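Putative sesquiterpene cyclase (Kitasatospora setae, PDB 4MC3) catalyses the magnesium-dependent 1,11-cyclization of (2E,6E)-farnesyl diphosphate, with addition of water, to the sesquiterpene alcohol (2Z,6E)-hedycaryol. Local coordinates at residues D66-T69 with I70-W74; I75-T78 with F79-D83; R175-V179 with G180-L184; W185-D188 with E189-L192; I194-P197 with G198-T202. One frame throughout, in Å; residues are numbered along the deposited sequence.

Contact 1: D66-T69 with I70-W74; sequences DTLT and IGLKW
Leu68 and Leu72 stand one turn apart on helix 65-84 of this all-helical class I terpene cyclase fold, and their branched ends meet at a slant, CD1 of Leu68 lying 4.1 Å from CD2 of Leu72. They get there by different torsions. Leu68 throws CG opposite its own amide nitrogen (chi1 -179°), whereas Leu72 keeps CG opposite the carbonyl carbon (chi1 -68°), which sets that atom 3.3 Å from the O of Leu68. Both leucines rest on Ala24 of helix 21-35. Thr69 and Lys73 make the next pair round the helix. The hydroxyl of Thr69 turns back to bond the carbonyl of Leu65, and its methyl is the group that meets the lysine: CG2 of Thr69 is 4.0 Å from CE of Lys73, the extended chain passing it aslant. Beneath these side chains runs the usual ladder of i to i+4 backbone bonds, with Leu72 N 2.9 Å from Leu68 O. Gly71 takes its place in that ladder, its N donating to Thr67 O over 3.0 Å. Ile70 leans back along the helix, over the preceding turn. With CG1 tucked between N and the carbonyl carbon, its two branches part over two carbonyl oxygens: CG1 of Ile70 lies 3.2 Å from Thr67 O, and CG2 of Ile70 3.3 Å from Asp66 O.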
# COMPACT_ATOMS: atom_id res chain seq x y z
N ASP A 66 4.97 -16.71 8.91
CA ASP A 66 5.53 -15.68 9.87
C ASP A 66 5.44 -14.29 9.23
O ASP A 66 4.87 -13.36 9.82
CB ASP A 66 6.96 -15.96 10.35
CG ASP A 66 7.04 -17.19 11.27
OD1 ASP A 66 6.02 -17.60 11.88
OD2 ASP A 66 8.16 -17.71 11.40
N THR A 67 5.86 -14.19 7.97
CA THR A 67 5.79 -12.89 7.26
C THR A 67 4.35 -12.49 7.04
O THR A 67 3.98 -11.31 7.23
CB THR A 67 6.56 -12.93 5.92
OG1 THR A 67 7.94 -13.22 6.20
CG2 THR A 67 6.48 -11.62 5.18
N LEU A 68 3.51 -13.40 6.56
CA LEU A 68 2.12 -13.04 6.39
C LEU A 68 1.49 -12.51 7.69
O LEU A 68 0.70 -11.55 7.67
CB LEU A 68 1.31 -14.21 5.82
CG LEU A 68 -0.17 -13.94 5.58
CD1 LEU A 68 -0.42 -12.80 4.62
CD2 LEU A 68 -0.89 -15.21 5.11
N THR A 69 1.79 -13.19 8.80
CA THR A 69 1.20 -12.83 10.07
C THR A 69 1.64 -11.38 10.49
O THR A 69 0.76 -10.60 10.86
CB THR A 69 1.63 -13.83 11.14
OG1 THR A 69 1.10 -15.14 10.80
CG2 THR A 69 1.12 -13.40 12.46
N ILE A 70 2.91 -11.05 10.36
CA ILE A 70 3.34 -9.71 10.67
C ILE A 70 2.64 -8.70 9.74
O ILE A 70 2.19 -7.65 10.17
CB ILE A 70 4.88 -9.58 10.73
CG1 ILE A 70 5.51 -9.56 9.46
CG2 ILE A 70 5.53 -10.63 11.56
CD1 ILE A 70 7.01 -9.69 9.53
N GLY A 71 2.55 -9.02 8.47
CA GLY A 71 1.85 -8.12 7.52
C GLY A 71 0.39 -7.88 7.91
O GLY A 71 -0.14 -6.76 7.86
N LEU A 72 -0.30 -8.94 8.34
CA LEU A 72 -1.71 -8.79 8.73
C LEU A 72 -1.85 -7.90 9.99
O LEU A 72 -2.83 -7.17 10.13
CB LEU A 72 -2.36 -10.13 8.99
CG LEU A 72 -2.59 -11.09 7.84
CD1 LEU A 72 -3.53 -12.21 8.25
CD2 LEU A 72 -3.05 -10.35 6.62
N LYS A 73 -0.87 -7.96 10.92
CA LYS A 73 -0.88 -7.06 12.07
C LYS A 73 -0.82 -5.59 11.61
O LYS A 73 -1.57 -4.75 12.10
CB LYS A 73 0.28 -7.38 13.05
CG LYS A 73 0.13 -8.77 13.70
CD LYS A 73 1.29 -9.07 14.61
CE LYS A 73 1.16 -10.45 15.20
NZ LYS A 73 2.40 -10.83 15.97
N TRP A 74 0.07 -5.31 10.65
CA TRP A 74 0.13 -3.94 10.09
C TRP A 74 -1.18 -3.52 9.43
O TRP A 74 -1.61 -2.37 9.58
CB TRP A 74 1.35 -3.81 9.16
CG TRP A 74 2.62 -3.67 9.87
CD1 TRP A 74 3.46 -4.65 10.20
CD2 TRP A 74 3.16 -2.47 10.41
NE1 TRP A 74 4.54 -4.15 10.91
CE2 TRP A 74 4.38 -2.79 11.03
CE3 TRP A 74 2.77 -1.13 10.37
CZ2 TRP A 74 5.16 -1.83 11.71
CZ3 TRP A 74 3.53 -0.19 11.00
CH2 TRP A 74 4.71 -0.52 11.67

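Contact 2: I75-T78 with F79-D83; sequences IALT and FRIDD
The DDXXXE motif of this terpene cyclase begins near the C-terminal end of helix 65-84, and the turn that leads into it is held by Thr78, whose O accepts the amide N of Asp82 at 2.9 Å. Asp82 is, by similarity, a magnesium ligand. Its CG stands anti to the backbone N (chi1 -174°), which carries the carboxylate away from Thr78, and OD1 takes a hydrogen bond with the hydroxyl of Tyr153. Thr78 itself belongs to the nerolidol pocket; its OG1 lies within bonding distance of two carbonyls of the preceding turn, those of Trp74 and Ile75, which compete for its one proton. Next along, the second aspartate of the motif is braced by two arginines: OD2 of Asp83 forms a rather long salt bridge of 3.4 Å with NH1 of Arg80, while OD1 pairs with Arg46. Arg80 reaches forward to it because its chain bends at chi2 (57°). The Phe79 ring lies alongside the same turn, with CB of Asp83 4.2 Å above one face near the rim and the carbonyl O of Ala76 at the edge, near the ring plane. Away from these charges the packing is apolar, CG of Leu77 meeting CD1 of Ile81 at 4.1 Å, with CG1 of Ile81 3.4 Å from Leu77 O. The turn sits in a cage of helices: Phe79 packs on helix 41-50, Ala76 on helix 21-35, and Leu77 and Ile81 on helix 118-131, while Ile75 and Thr78 touch the bound ligand.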
# COMPACT_ATOMS: atom_id res chain seq x y z
N ILE A 75 -1.78 -4.41 8.65
CA ILE A 75 -3.07 -4.06 8.01
C ILE A 75 -4.18 -3.84 9.04
O ILE A 75 -4.93 -2.88 8.94
CB ILE A 75 -3.45 -5.11 6.96
CG1 ILE A 75 -2.44 -5.09 5.78
CG2 ILE A 75 -4.86 -4.87 6.50
CD1 ILE A 75 -2.72 -6.18 4.74
N ALA A 76 -4.25 -4.69 10.05
CA ALA A 76 -5.27 -4.51 11.09
C ALA A 76 -5.06 -3.21 11.83
O ALA A 76 -6.03 -2.49 12.11
CB ALA A 76 -5.23 -5.67 12.05
N LEU A 77 -3.82 -2.91 12.18
CA LEU A 77 -3.53 -1.65 12.84
C LEU A 77 -3.93 -0.45 11.99
O LEU A 77 -4.48 0.52 12.52
CB LEU A 77 -2.09 -1.60 13.26
CG LEU A 77 -1.62 -0.34 13.94
CD1 LEU A 77 -2.24 -0.10 15.30
CD2 LEU A 77 -0.10 -0.40 14.03
N THR A 78 -3.57 -0.48 10.70
CA THR A 78 -3.91 0.65 9.83
C THR A 78 -5.41 0.81 9.63
O THR A 78 -5.90 1.95 9.57
CB THR A 78 -3.10 0.65 8.51
OG1 THR A 78 -3.42 -0.48 7.75
CG2 THR A 78 -1.66 0.63 8.79
N PHE A 79 -6.16 -0.31 9.62
CA PHE A 79 -7.61 -0.23 9.61
C PHE A 79 -8.12 0.50 10.82
O PHE A 79 -9.00 1.39 10.69
CB PHE A 79 -8.32 -1.59 9.53
CG PHE A 79 -9.80 -1.46 9.81
CD1 PHE A 79 -10.33 -1.80 11.05
CD2 PHE A 79 -10.63 -0.81 8.89
CE1 PHE A 79 -11.67 -1.60 11.33
CE2 PHE A 79 -11.97 -0.60 9.18
CZ PHE A 79 -12.48 -1.01 10.40
N ARG A 80 -7.58 0.17 11.98
CA ARG A 80 -8.02 0.81 13.23
C ARG A 80 -7.65 2.29 13.25
O ARG A 80 -8.47 3.12 13.63
CB ARG A 80 -7.48 0.09 14.43
CG ARG A 80 -7.92 0.66 15.78
CD ARG A 80 -9.43 0.71 15.95
NE ARG A 80 -9.75 1.01 17.34
CZ ARG A 80 -10.96 1.27 17.82
NH1 ARG A 80 -12.04 1.26 17.04
NH2 ARG A 80 -11.09 1.53 19.11
N ILE A 81 -6.44 2.64 12.77
CA ILE A 81 -6.04 4.06 12.69
C ILE A 81 -7.03 4.79 11.79
O ILE A 81 -7.51 5.87 12.14
CB ILE A 81 -4.61 4.17 12.12
CG1 ILE A 81 -3.59 3.73 13.16
CG2 ILE A 81 -4.34 5.61 11.66
CD1 ILE A 81 -2.20 3.52 12.63
N ASP A 82 -7.37 4.20 10.66
CA ASP A 82 -8.26 4.83 9.68
C ASP A 82 -9.65 4.99 10.22
O ASP A 82 -10.28 6.02 9.99
CB ASP A 82 -8.30 4.01 8.39
CG ASP A 82 -9.09 4.70 7.29
OD1 ASP A 82 -8.54 5.64 6.64
OD2 ASP A 82 -10.26 4.31 7.09
N ASP A 83 -10.13 3.99 10.95
CA ASP A 83 -11.44 4.01 11.57
C ASP A 83 -11.58 5.15 12.59
O ASP A 83 -12.62 5.80 12.67
CB ASP A 83 -11.68 2.67 12.30
CG ASP A 83 -13.10 2.53 12.81
OD1 ASP A 83 -14.03 2.53 11.98
OD2 ASP A 83 -13.29 2.43 14.05

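Contact 3: R175-V179 with G180-L184; sequences RMYSV and GMPWL. With 28U ((3R,6E)-3,7,11-trimethyldodeca-1,6,10-trien-3-ol), chain B.
The rings of Tyr177 and Pro182 cross at about a right angle, CD1 of Tyr177 4.0 Å from the proline CG, while one tyrosine face carries CG of Met176 toward the rim. Over one face of the Trp183 indole lie Gly180 O, 3.3 Å above the plane, and CG of Leu184; CZ2 of Trp183 approaches C11 of nerolidol at 4.0 Å. Phe146 and Phe149 meet the same indole edge-to-face. At the edge of the Arg175 guanidinium, in its plane, NH1 donates to OG of Ser178 over 3.3 Å, while NH2 forms a salt bridge with Asp222; Arg175 is a probable substrate ligand. This is the helix break of the class I terpene cyclase fold, where helix 168-178 stops and helix 181-188 starts, and the end of the first probably turns its dipole toward the carbocation formed during the reaction. Gly180 makes the kink at phi 85°, where a CB would collide with Val179 O. Its N donates to Tyr177 O at 3.0 Å from above the carbonyl plane. Pro182 has no N-H to offer, and CD of Pro182 sits 3.1 Å from Met176 O, which is buried without a partner. CE of Met181 lies 4.0 Å from nerolidol C4.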
# COMPACT_ATOMS: atom_id res chain seq x y z
N ARG A 175 -1.39 10.01 -3.77
CA ARG A 175 -2.18 8.80 -3.84
C ARG A 175 -1.30 7.54 -3.88
O ARG A 175 -1.68 6.48 -3.37
CB ARG A 175 -3.12 8.82 -5.06
CG ARG A 175 -4.10 7.71 -5.09
CD ARG A 175 -5.04 7.70 -3.93
NE ARG A 175 -6.11 6.74 -4.13
CZ ARG A 175 -6.39 5.74 -3.31
NH1 ARG A 175 -5.72 5.55 -2.17
NH2 ARG A 175 -7.34 4.92 -3.66
N MET A 176 -0.13 7.62 -4.51
CA MET A 176 0.78 6.46 -4.54
C MET A 176 1.19 6.08 -3.11
O MET A 176 1.48 4.92 -2.89
CB MET A 176 1.99 6.61 -5.42
CG MET A 176 2.99 7.59 -5.02
SD MET A 176 4.64 7.27 -5.83
CE MET A 176 5.38 5.82 -5.10
N TYR A 177 1.22 7.03 -2.20
CA TYR A 177 1.49 6.71 -0.75
C TYR A 177 0.21 6.41 0.05
O TYR A 177 0.23 5.54 0.93
CB TYR A 177 2.29 7.82 -0.12
CG TYR A 177 3.63 7.94 -0.78
CD1 TYR A 177 4.62 6.96 -0.65
CD2 TYR A 177 3.93 9.04 -1.59
CE1 TYR A 177 5.84 7.08 -1.30
CE2 TYR A 177 5.14 9.15 -2.23
CZ TYR A 177 6.08 8.16 -2.10
OH TYR A 177 7.31 8.27 -2.72
N SER A 178 -0.91 7.11 -0.17
CA SER A 178 -2.15 6.88 0.60
C SER A 178 -2.75 5.51 0.36
O SER A 178 -3.43 4.98 1.24
CB SER A 178 -3.18 7.98 0.40
OG SER A 178 -3.81 7.87 -0.90
N VAL A 179 -2.52 4.90 -0.82
CA VAL A 179 -2.98 3.54 -1.08
C VAL A 179 -2.21 2.52 -0.24
O VAL A 179 -2.60 1.37 -0.16
CB VAL A 179 -2.92 3.26 -2.62
CG1 VAL A 179 -1.50 3.10 -3.12
CG2 VAL A 179 -3.78 2.07 -2.99
N GLY A 180 -1.07 2.92 0.30
CA GLY A 180 -0.30 2.06 1.22
C GLY A 180 0.64 1.07 0.62
O GLY A 180 1.51 0.51 1.31
N MET A 181 0.50 0.87 -0.69
CA MET A 181 1.33 -0.07 -1.42
C MET A 181 2.81 -0.01 -1.05
O MET A 181 3.41 -1.03 -0.70
CB MET A 181 1.17 0.14 -2.93
CG MET A 181 0.08 -0.70 -3.57
SD MET A 181 -0.08 -2.33 -2.80
CE MET A 181 -1.71 -2.20 -2.08
N PRO A 182 3.41 1.17 -1.12
CA PRO A 182 4.87 1.28 -0.90
C PRO A 182 5.34 0.60 0.41
O PRO A 182 6.30 -0.19 0.37
CB PRO A 182 5.11 2.77 -0.93
CG PRO A 182 4.11 3.24 -1.94
CD PRO A 182 2.87 2.48 -1.54
N TRP A 183 4.71 0.87 1.53
CA TRP A 183 5.11 0.20 2.77
C TRP A 183 4.69 -1.24 2.85
O TRP A 183 5.38 -2.10 3.41
CB TRP A 183 4.70 0.98 4.03
CG TRP A 183 3.28 1.14 4.30
CD1 TRP A 183 2.54 2.23 4.02
CD2 TRP A 183 2.41 0.22 4.94
NE1 TRP A 183 1.25 2.04 4.43
CE2 TRP A 183 1.14 0.79 4.98
CE3 TRP A 183 2.59 -1.10 5.46
CZ2 TRP A 183 0.04 0.13 5.56
CZ3 TRP A 183 1.47 -1.73 6.03
CH2 TRP A 183 0.24 -1.12 6.06
N LEU A 184 3.54 -1.57 2.22
CA LEU A 184 3.14 -2.96 2.13
C LEU A 184 4.16 -3.81 1.45
O LEU A 184 4.56 -4.91 1.86
CB LEU A 184 1.74 -3.12 1.48
CG LEU A 184 0.63 -2.56 2.34
CD1 LEU A 184 -0.64 -2.35 1.51
CD2 LEU A 184 0.26 -3.55 3.46
C4 28U B . -5.65 -1.68 -2.29
C5 28U B . -6.14 -2.58 0.02
C6 28U B . -4.90 -3.09 0.73
C7 28U B . -4.69 -2.97 2.21
C8 28U B . -5.27 -2.12 3.10
C10 28U B . -6.43 -1.20 2.81
C13 28U B . -5.27 1.69 3.62
C15 28U B . -6.13 2.40 2.59
O16 28U B . -7.30 -0.63 -0.96
C3 28U B . -6.01 -1.27 -0.84
C2 28U B . -4.95 -0.26 -0.35
C1 28U B . -5.07 0.31 0.88
C9 28U B . -4.47 -1.57 4.27
C11 28U B . -3.59 -0.34 3.85
C12 28U B . -4.21 0.93 3.23
C14 28U B . -5.99 1.57 4.95

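Contact 4: W185-D188 with E189-L192; sequences WDLD and ELRL
Arg191 grips Asp188 side-on with two nitrogens, NE reaching OD1 of Asp188 at 2.8 Å and NH2 reaching OD2 of Asp188 at 2.9 Å. Both oxygens lie near the guanidinium plane, but the carboxylate is twisted 43° against it: OD2 is met on its syn lone pair, OD1 from above the carboxylate plane. Asp188 turns CG opposite its backbone N (chi1 -167°), and Arg191, with CG wedged between N and the carbonyl carbon, bends at chi2 (91°) to fold back along the chain. CD2 of Leu192 covers the guanidinium, 3.6 Å above its centre. With a methionine in place of Arg191, Asp188 would probably be left a buried carboxylate without its charged mate, and Asp294 would lose its partner at NH1. On another side a water donates to OD1 of Asp186 at 2.6 Å and to OE2 of Glu189 at 2.7 Å, bridging two like charges that His145 and Arg201, respectively, also engage. Beneath, the helix tightens into a 3-10 turn, Leu190 N donating to Leu187 O over 3.1 Å. Leu187 and Leu190 pack on helix 65-84, Asp186 and Glu189 lie against helix 136-160, and Trp185 and Arg191 against helix 286-309.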
# COMPACT_ATOMS: atom_id res chain seq x y z
N TRP A 185 4.63 -3.35 0.29
CA TRP A 185 5.65 -4.04 -0.51
C TRP A 185 6.99 -4.07 0.23
O TRP A 185 7.68 -5.09 0.14
CB TRP A 185 5.83 -3.47 -1.88
CG TRP A 185 4.60 -3.77 -2.79
CD1 TRP A 185 3.82 -4.87 -2.76
CD2 TRP A 185 4.05 -2.91 -3.81
NE1 TRP A 185 2.83 -4.77 -3.73
CE2 TRP A 185 2.93 -3.55 -4.35
CE3 TRP A 185 4.38 -1.64 -4.26
CZ2 TRP A 185 2.15 -2.97 -5.39
CZ3 TRP A 185 3.64 -1.07 -5.32
CH2 TRP A 185 2.53 -1.74 -5.84
N ASP A 186 7.34 -3.02 0.98
CA ASP A 186 8.51 -3.13 1.83
C ASP A 186 8.46 -4.40 2.70
O ASP A 186 9.47 -5.08 2.93
CB ASP A 186 8.68 -1.91 2.74
CG ASP A 186 9.03 -0.62 1.99
OD1 ASP A 186 9.62 -0.66 0.91
OD2 ASP A 186 8.65 0.45 2.56
N LEU A 187 7.30 -4.72 3.28
CA LEU A 187 7.16 -5.89 4.11
C LEU A 187 7.35 -7.19 3.36
O LEU A 187 7.70 -8.22 3.99
CB LEU A 187 5.83 -5.86 4.88
CG LEU A 187 5.63 -4.79 5.98
CD1 LEU A 187 4.21 -4.58 6.41
CD2 LEU A 187 6.52 -5.15 7.21
N ASP A 188 7.14 -7.20 2.05
CA ASP A 188 7.37 -8.39 1.25
C ASP A 188 8.86 -8.82 1.31
O ASP A 188 9.17 -10.00 1.12
CB ASP A 188 6.96 -8.19 -0.19
CG ASP A 188 6.88 -9.50 -1.00
OD1 ASP A 188 6.35 -10.49 -0.47
OD2 ASP A 188 7.41 -9.52 -2.16
N GLU A 189 9.77 -7.89 1.62
CA GLU A 189 11.18 -8.25 1.66
C GLU A 189 11.45 -9.26 2.80
O GLU A 189 12.43 -9.99 2.73
CB GLU A 189 12.05 -7.04 1.81
CG GLU A 189 11.98 -6.08 0.67
CD GLU A 189 13.09 -5.02 0.69
OE1 GLU A 189 14.27 -5.39 0.93
OE2 GLU A 189 12.78 -3.82 0.47
N LEU A 190 10.60 -9.31 3.82
CA LEU A 190 10.80 -10.21 4.93
C LEU A 190 10.73 -11.68 4.48
O LEU A 190 11.32 -12.54 5.15
CB LEU A 190 9.79 -9.94 6.02
CG LEU A 190 10.14 -8.83 7.01
CD1 LEU A 190 10.34 -7.48 6.44
CD2 LEU A 190 9.09 -8.67 8.08
N ARG A 191 10.04 -11.97 3.38
CA ARG A 191 9.92 -13.36 2.92
C ARG A 191 10.93 -13.76 1.86
O ARG A 191 11.01 -14.95 1.49
CB ARG A 191 8.51 -13.69 2.47
CG ARG A 191 7.98 -12.97 1.27
CD ARG A 191 8.22 -13.66 -0.05
NE ARG A 191 7.87 -12.78 -1.14
CZ ARG A 191 8.07 -13.03 -2.42
NH1 ARG A 191 8.61 -14.20 -2.79
NH2 ARG A 191 7.80 -12.11 -3.33
N LEU A 192 11.71 -12.81 1.37
CA LEU A 192 12.71 -13.07 0.35
C LEU A 192 13.93 -13.77 1.06
O LEU A 192 14.07 -13.68 2.26
CB LEU A 192 13.16 -11.76 -0.29
CG LEU A 192 12.07 -10.95 -1.02
CD1 LEU A 192 12.65 -9.64 -1.50
CD2 LEU A 192 11.45 -11.73 -2.15
O HOH W 1 10.93 -2.30 -0.69

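Contact 5: I194-P197 with G198-T202; sequences IFLP and GSVRT
Pro197 stands at the N-cap of the short helix 198-201, and its carbonyl O collects two amides: Val200 N at 2.8 Å, from above the carbonyl plane, and Arg201 N at 2.9 Å, nearly along the C=O axis. The proline ring and the valine lie side by side, pointing the same way, with CD of Pro197 4.0 Å from CG2 of Val200. Arg201 folds back over the residues that lead into the helix. A bend at chi3 (-64°) lays its guanidinium across the chain, with CB of Leu196 over one face and CB of Phe195 at the edge. NH2 of the arginine also lies near the plane of the Phe195 ring, at its edge. A water ties the two segments together, accepting from NH1 of Arg201 at 2.7 Å and donating to Leu196 O at 2.8 Å. Further out, Glu189 positions both partners: OE2 forms a salt bridge with NE of Arg201, and OE1 bonds the amide of Leu196. A leucine in place of Arg201 would probably strand Glu189 without that positive partner and leave the bridging water with less to hold it. The small helix is anchored at its far end as well, OG1 of Thr202 donating to Gly198 O over 2.9 Å, while Ser199 bonds Gln282. Chemically, then, one buried arginine combines its outside pairing with Glu189, a water-mediated hold on a carbonyl and apolar cover from its own chain, so that charge and packing fix the entry to this helix together.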
# COMPACT_ATOMS: atom_id res chain seq x y z
N ILE A 194 16.88 -12.80 0.84
CA ILE A 194 17.64 -11.74 1.43
C ILE A 194 16.89 -10.45 1.15
O ILE A 194 16.07 -10.38 0.21
CB ILE A 194 19.06 -11.64 0.86
CG1 ILE A 194 18.98 -11.39 -0.65
CG2 ILE A 194 19.88 -12.86 1.35
CD1 ILE A 194 20.35 -11.22 -1.23
N PHE A 195 17.18 -9.44 1.96
CA PHE A 195 16.65 -8.11 1.67
C PHE A 195 17.24 -7.56 0.37
O PHE A 195 18.40 -7.86 0.00
CB PHE A 195 16.90 -7.15 2.87
CG PHE A 195 16.05 -7.43 4.04
CD1 PHE A 195 14.95 -6.65 4.29
CD2 PHE A 195 16.30 -8.52 4.89
CE1 PHE A 195 14.11 -6.94 5.34
CE2 PHE A 195 15.47 -8.78 5.94
CZ PHE A 195 14.37 -8.02 6.16
N LEU A 196 16.50 -6.69 -0.31
CA LEU A 196 17.01 -6.01 -1.49
C LEU A 196 18.23 -5.15 -1.12
O LEU A 196 18.22 -4.46 -0.12
CB LEU A 196 15.96 -5.13 -2.14
CG LEU A 196 14.61 -5.73 -2.60
CD1 LEU A 196 13.70 -4.66 -3.11
CD2 LEU A 196 14.86 -6.82 -3.64
N PRO A 197 19.25 -5.18 -1.95
CA PRO A 197 20.29 -4.17 -1.72
C PRO A 197 19.70 -2.76 -1.90
O PRO A 197 18.83 -2.55 -2.77
CB PRO A 197 21.28 -4.44 -2.84
CG PRO A 197 21.04 -5.87 -3.27
CD PRO A 197 19.55 -6.10 -3.04
N GLY A 198 20.18 -1.79 -1.12
CA GLY A 198 19.72 -0.40 -1.29
C GLY A 198 19.79 0.14 -2.71
O GLY A 198 18.91 0.90 -3.13
N SER A 199 20.82 -0.27 -3.46
CA SER A 199 21.00 0.10 -4.84
C SER A 199 19.98 -0.49 -5.81
O SER A 199 19.90 -0.06 -6.96
CB SER A 199 22.41 -0.30 -5.30
OG SER A 199 22.54 -1.71 -5.38
N VAL A 200 19.25 -1.51 -5.37
CA VAL A 200 18.15 -2.10 -6.14
C VAL A 200 16.80 -1.53 -5.65
O VAL A 200 15.95 -1.18 -6.49
CB VAL A 200 18.13 -3.64 -6.00
CG1 VAL A 200 16.90 -4.24 -6.68
CG2 VAL A 200 19.40 -4.21 -6.60
N ARG A 201 16.63 -1.40 -4.34
CA ARG A 201 15.35 -0.93 -3.76
C ARG A 201 14.96 0.45 -4.30
O ARG A 201 13.78 0.71 -4.53
CB ARG A 201 15.43 -0.84 -2.24
CG ARG A 201 14.09 -0.59 -1.58
CD ARG A 201 14.17 -0.53 -0.07
NE ARG A 201 14.60 -1.78 0.55
CZ ARG A 201 15.77 -2.01 1.13
NH1 ARG A 201 16.75 -1.09 1.20
NH2 ARG A 201 16.01 -3.20 1.65
N THR A 202 15.95 1.29 -4.58
CA THR A 202 15.73 2.68 -4.95
C THR A 202 16.33 2.98 -6.34
O THR A 202 16.52 4.16 -6.72
CB THR A 202 16.35 3.64 -3.91
OG1 THR A 202 17.76 3.48 -3.89
CG2 THR A 202 15.81 3.40 -2.51
O HOH W 2 19.05 -2.48 1.68

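From the N terminus, contacts 1 and 2 follow one another along helix 65-84, and contacts 3, 4 and 5 run on from the helix break through helix 181-188 to helix 198-201. Each joins adjoining segments, so all are in series, and none closes a long loop, nests or crosses. The ties come from folding. Helix 181-188 lies against helix 65-84: Trp74 of contact 1 and Thr78 of contact 2 pack on Trp183 of contact 3, and Thr67 of contact 1 touches contact 4. Glu189 then links contact 4 to contact 5 through Arg201. Contacts 2 and 5, on opposite sides of the chain's centre, have centres about 28 Å apart.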